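Local atomic coordinates of cytochrome C-type biogenesis protein ccmF (Thermus thermophilus, PDB entry 6ZMQ), a protein that probably binds heme and hands it on during cytochrome c maturation, as a membrane-embedded heme lyase of the CcmF family. Residues Thr227-Lys238 / Ser264-Leu275. Residues are numbered along the deposited sequence; the frame is centred on the assembly and turned at random.
Sequences TLIAWGFLTAGK and SFIPWLLATAFL. With HEM (protoporphyrin IX containing Fe), chain B.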
# COMPACT_ATOMS: atom_id res chain seq x y z
N THR A 227 -8.60 -2.51 -11.03
CA THR A 227 -8.19 -1.17 -10.61
C THR A 227 -8.65 -0.87 -9.19
O THR A 227 -7.84 -0.43 -8.36
CB THR A 227 -8.74 -0.13 -11.58
OG1 THR A 227 -10.16 0.01 -11.39
CG2 THR A 227 -8.48 -0.55 -13.02
N LEU A 228 -9.92 -1.18 -8.87
CA LEU A 228 -10.42 -0.94 -7.51
C LEU A 228 -9.75 -1.87 -6.50
O LEU A 228 -9.31 -1.40 -5.44
CB LEU A 228 -11.94 -1.12 -7.44
CG LEU A 228 -12.48 -1.04 -6.00
CD1 LEU A 228 -12.33 0.35 -5.35
CD2 LEU A 228 -13.86 -1.58 -5.85
N ILE A 229 -9.61 -3.16 -6.82
CA ILE A 229 -9.02 -4.14 -5.92
C ILE A 229 -7.52 -3.88 -5.72
O ILE A 229 -7.01 -4.02 -4.60
CB ILE A 229 -9.34 -5.56 -6.44
CG1 ILE A 229 -10.71 -6.01 -5.89
CG2 ILE A 229 -8.23 -6.58 -6.21
CD1 ILE A 229 -11.33 -7.22 -6.58
N ALA A 230 -6.83 -3.42 -6.76
CA ALA A 230 -5.42 -3.04 -6.66
C ALA A 230 -5.24 -1.83 -5.76
O ALA A 230 -4.32 -1.79 -4.93
CB ALA A 230 -4.87 -2.70 -8.04
N TRP A 231 -6.13 -0.84 -5.90
CA TRP A 231 -6.10 0.31 -5.01
C TRP A 231 -6.51 -0.05 -3.59
O TRP A 231 -6.05 0.58 -2.64
CB TRP A 231 -7.00 1.40 -5.57
CG TRP A 231 -7.02 2.64 -4.74
CD1 TRP A 231 -6.21 3.72 -4.90
CD2 TRP A 231 -7.90 2.95 -3.64
NE1 TRP A 231 -6.51 4.67 -3.96
CE2 TRP A 231 -7.54 4.22 -3.18
CE3 TRP A 231 -8.93 2.26 -2.99
CZ2 TRP A 231 -8.17 4.83 -2.11
CZ3 TRP A 231 -9.56 2.87 -1.92
CH2 TRP A 231 -9.19 4.14 -1.50
N GLY A 232 -7.41 -1.02 -3.42
CA GLY A 232 -7.80 -1.45 -2.09
C GLY A 232 -6.68 -2.16 -1.36
O GLY A 232 -6.48 -1.95 -0.16
N PHE A 233 -5.89 -2.94 -2.10
CA PHE A 233 -4.71 -3.58 -1.53
C PHE A 233 -3.62 -2.54 -1.24
O PHE A 233 -2.95 -2.62 -0.20
CB PHE A 233 -4.23 -4.68 -2.46
CG PHE A 233 -5.04 -5.96 -2.35
CD1 PHE A 233 -5.36 -6.47 -1.10
CD2 PHE A 233 -5.50 -6.62 -3.48
CE1 PHE A 233 -6.11 -7.63 -0.97
CE2 PHE A 233 -6.26 -7.79 -3.36
CZ PHE A 233 -6.56 -8.29 -2.11
N LEU A 234 -3.49 -1.52 -2.10
CA LEU A 234 -2.60 -0.39 -1.82
C LEU A 234 -3.02 0.42 -0.59
O LEU A 234 -2.16 0.80 0.22
CB LEU A 234 -2.49 0.54 -3.04
CG LEU A 234 -1.26 0.44 -3.95
CD1 LEU A 234 -1.06 -0.90 -4.56
CD2 LEU A 234 -1.37 1.47 -5.06
N THR A 235 -4.32 0.71 -0.44
CA THR A 235 -4.75 1.54 0.69
C THR A 235 -4.66 0.76 2.00
O THR A 235 -4.26 1.33 3.03
CB THR A 235 -6.15 2.16 0.45
OG1 THR A 235 -6.39 3.21 1.40
CG2 THR A 235 -7.33 1.19 0.47
N ALA A 236 -4.98 -0.54 1.98
CA ALA A 236 -4.81 -1.38 3.16
C ALA A 236 -3.33 -1.54 3.53
O ALA A 236 -2.99 -1.58 4.72
CB ALA A 236 -5.48 -2.73 2.95
N GLY A 237 -2.45 -1.60 2.52
CA GLY A 237 -1.02 -1.61 2.79
C GLY A 237 -0.50 -0.32 3.43
O GLY A 237 0.31 -0.37 4.36
N LYS A 238 -0.94 0.84 2.92
CA LYS A 238 -0.46 2.11 3.48
C LYS A 238 -1.00 2.35 4.89
O LYS A 238 -0.24 2.76 5.79
CB LYS A 238 -0.80 3.27 2.54
CG LYS A 238 -0.06 4.63 2.82
CD LYS A 238 1.41 4.59 3.33
CE LYS A 238 2.49 3.92 2.44
NZ LYS A 238 3.72 3.64 3.25
N SER A 264 6.25 4.42 -1.07
CA SER A 264 4.99 3.69 -1.14
C SER A 264 3.78 4.60 -0.99
O SER A 264 2.64 4.11 -0.94
CB SER A 264 4.95 2.58 -0.08
OG SER A 264 6.22 1.95 0.02
N PHE A 265 4.00 5.91 -0.91
CA PHE A 265 2.94 6.92 -0.91
C PHE A 265 2.69 7.47 -2.31
O PHE A 265 1.53 7.71 -2.65
CB PHE A 265 3.31 8.05 0.05
CG PHE A 265 2.24 9.11 0.22
CD1 PHE A 265 0.90 8.76 0.33
CD2 PHE A 265 2.59 10.45 0.30
CE1 PHE A 265 -0.08 9.74 0.51
CE2 PHE A 265 1.63 11.44 0.47
CZ PHE A 265 0.29 11.08 0.58
N ILE A 266 3.74 7.67 -3.11
CA ILE A 266 3.64 7.97 -4.55
C ILE A 266 2.73 7.04 -5.36
O ILE A 266 1.88 7.58 -6.08
CB ILE A 266 5.05 8.08 -5.21
CG1 ILE A 266 5.85 9.29 -4.73
CG2 ILE A 266 4.99 8.14 -6.75
CD1 ILE A 266 7.14 8.98 -4.02
N PRO A 267 2.81 5.68 -5.29
CA PRO A 267 1.87 4.87 -6.11
C PRO A 267 0.42 4.98 -5.67
O PRO A 267 -0.47 5.13 -6.53
CB PRO A 267 2.38 3.44 -5.94
CG PRO A 267 3.71 3.56 -5.36
CD PRO A 267 3.65 4.75 -4.51
N TRP A 268 0.18 4.94 -4.34
CA TRP A 268 -1.15 5.06 -3.76
C TRP A 268 -1.85 6.35 -4.17
O TRP A 268 -3.08 6.37 -4.34
CB TRP A 268 -1.07 5.00 -2.23
CG TRP A 268 -2.43 5.18 -1.59
CD1 TRP A 268 -3.36 4.21 -1.40
CD2 TRP A 268 -3.03 6.41 -1.12
NE1 TRP A 268 -4.49 4.75 -0.83
CE2 TRP A 268 -4.31 6.09 -0.66
CE3 TRP A 268 -2.61 7.75 -1.08
CZ2 TRP A 268 -5.18 7.05 -0.13
CZ3 TRP A 268 -3.47 8.69 -0.55
CH2 TRP A 268 -4.74 8.34 -0.08
N LEU A 269 -1.09 7.44 -4.29
CA LEU A 269 -1.64 8.70 -4.79
C LEU A 269 -2.13 8.56 -6.23
O LEU A 269 -3.28 8.90 -6.55
CB LEU A 269 -0.58 9.81 -4.67
CG LEU A 269 -0.35 10.39 -3.27
CD1 LEU A 269 0.84 11.36 -3.26
CD2 LEU A 269 -1.60 11.06 -2.73
N LEU A 270 -1.28 8.00 -7.11
CA LEU A 270 -1.59 7.97 -8.54
C LEU A 270 -2.69 6.97 -8.82
O LEU A 270 -3.63 7.26 -9.59
CB LEU A 270 -0.32 7.65 -9.33
CG LEU A 270 0.82 8.64 -9.11
CD1 LEU A 270 2.19 8.03 -9.42
CD2 LEU A 270 0.59 9.93 -9.88
N ALA A 271 -2.65 5.82 -8.13
CA ALA A 271 -3.73 4.84 -8.20
C ALA A 271 -5.04 5.37 -7.62
O ALA A 271 -6.11 4.85 -7.95
CB ALA A 271 -3.33 3.55 -7.49
N THR A 272 -4.99 6.52 -6.98
CA THR A 272 -6.24 7.15 -6.54
C THR A 272 -6.68 8.09 -7.63
O THR A 272 -7.84 8.08 -8.00
CB THR A 272 -5.99 8.07 -5.36
OG1 THR A 272 -5.48 7.10 -4.47
CG2 THR A 272 -7.28 8.58 -4.76
N ALA A 273 -5.77 8.86 -8.19
CA ALA A 273 -6.17 9.78 -9.26
C ALA A 273 -6.68 8.95 -10.43
O ALA A 273 -7.70 9.25 -11.01
CB ALA A 273 -4.96 10.56 -9.65
N PHE A 274 -5.99 7.87 -10.68
CA PHE A 274 -6.38 6.98 -11.79
C PHE A 274 -7.75 6.40 -11.53
O PHE A 274 -8.53 6.39 -12.40
CB PHE A 274 -5.33 5.90 -11.94
CG PHE A 274 -5.76 4.77 -12.82
CD1 PHE A 274 -6.19 5.01 -14.08
CD2 PHE A 274 -5.75 3.49 -12.35
CE1 PHE A 274 -6.58 3.96 -14.87
CE2 PHE A 274 -6.15 2.44 -13.13
CZ PHE A 274 -6.56 2.67 -14.40
N LEU A 275 -8.06 6.02 -10.30
CA LEU A 275 -9.37 5.43 -9.98
C LEU A 275 -10.49 6.41 -10.36
O LEU A 275 -11.44 6.01 -10.98
CB LEU A 275 -9.32 5.15 -8.49
CG LEU A 275 -10.31 4.14 -7.98
CD1 LEU A 275 -9.98 3.77 -6.57
CD2 LEU A 275 -11.67 4.73 -8.02
CHA HEM B . -15.66 7.05 -5.79
CHB HEM B . -15.18 11.93 -5.96
CHC HEM B . -11.08 11.60 -3.27
CHD HEM B . -11.91 6.82 -2.76
C1A HEM B . -15.84 8.40 -6.05
C2A HEM B . -16.89 8.90 -6.86
C3A HEM B . -16.76 10.26 -6.92
C4A HEM B . -15.64 10.63 -6.15
CMA HEM B . -17.65 11.22 -7.66
CAA HEM B . -17.97 8.09 -7.55
CBA HEM B . -19.09 7.68 -6.58
CGA HEM B . -19.82 8.89 -6.04
O1A HEM B . -19.81 9.12 -4.81
O2A HEM B . -20.43 9.65 -6.82
C1B HEM B . -14.00 12.22 -5.25
C2B HEM B . -13.41 13.50 -5.23
C3B HEM B . -12.27 13.43 -4.49
C4B HEM B . -12.14 12.04 -4.06
CMB HEM B . -13.94 14.74 -5.88
CAB HEM B . -11.31 14.51 -4.18
CBB HEM B . -10.12 14.54 -5.07
C1C HEM B . -11.01 10.30 -2.84
C2C HEM B . -10.15 9.83 -1.84
C3C HEM B . -10.41 8.49 -1.72
C4C HEM B . -11.43 8.12 -2.63
CMC HEM B . -9.13 10.60 -1.04
CAC HEM B . -9.73 7.59 -0.80
CBC HEM B . -10.37 7.24 0.49
C1D HEM B . -12.97 6.44 -3.60
C2D HEM B . -13.41 5.06 -3.83
C3D HEM B . -14.46 5.10 -4.67
C4D HEM B . -14.67 6.54 -4.95
CMD HEM B . -12.80 3.82 -3.23
CAD HEM B . -15.26 3.93 -5.22
CBD HEM B . -14.86 3.69 -6.68
CGD HEM B . -15.48 2.46 -7.30
O1D HEM B . -16.42 2.56 -8.13
O2D HEM B . -15.04 1.33 -7.02
NA HEM B . -15.08 9.49 -5.64
NB HEM B . -13.20 11.38 -4.56
NC HEM B . -11.79 9.27 -3.28
ND HEM B . -13.76 7.25 -4.28
FE HEM B . -13.56 9.34 -4.32
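W231 on helix 227-238 fits as a knob into a hole formed by W268, A271, T272 and L275 on helix 266-275. The two are neighbouring transmembrane helices of the cytochrome c assembly domain, running roughly antiparallel at 145° with axes 9.8 Å apart. A chi1 of -179° turns the indole away from its own backbone N and across the interface, where its NE1 donates to T272 OG1 (2.7 Å, N-H...O angle 153°), which lies close to the ring plane. T272 suits this place because its hydroxyl accepts from W231 NE1 and spends its own proton on W268 O one turn back, so both polar groups are paired in the buried interface. L275 CD1 sits over one face of the indole, a CH-pi contact 3.9 Å from the centroid of the five-membered ring, while T235 CB lies over the rim of the opposite face. The methyl of A271 leaves room for the indole and for L234, whose CD2 packs 3.8 Å from A271 CB and against the W268 backbone. Along the far rim of the ring lies the heme, with W231 CZ2 3.4 Å from HEM CAC, and L275 directly precedes the axial ligand H276. Exchanging W231 for an alanine is likely to leave T272 OG1 without its donor and open a gap between L275 CD1, the W268 ring and HEM CAC.

Packing is looser toward the ends. At one, T227 CG2 merely touches F274 CE2 at 3.8 Å. The W268 indole, slid aside from that of W231, borders bound phosphatidylethanolamine and detergent. Beyond it, at the other end, K238, its chain bent at chi2 and chi3, meets W255 as a cation-pi partner and passes CE within 3.4 Å of S264 O.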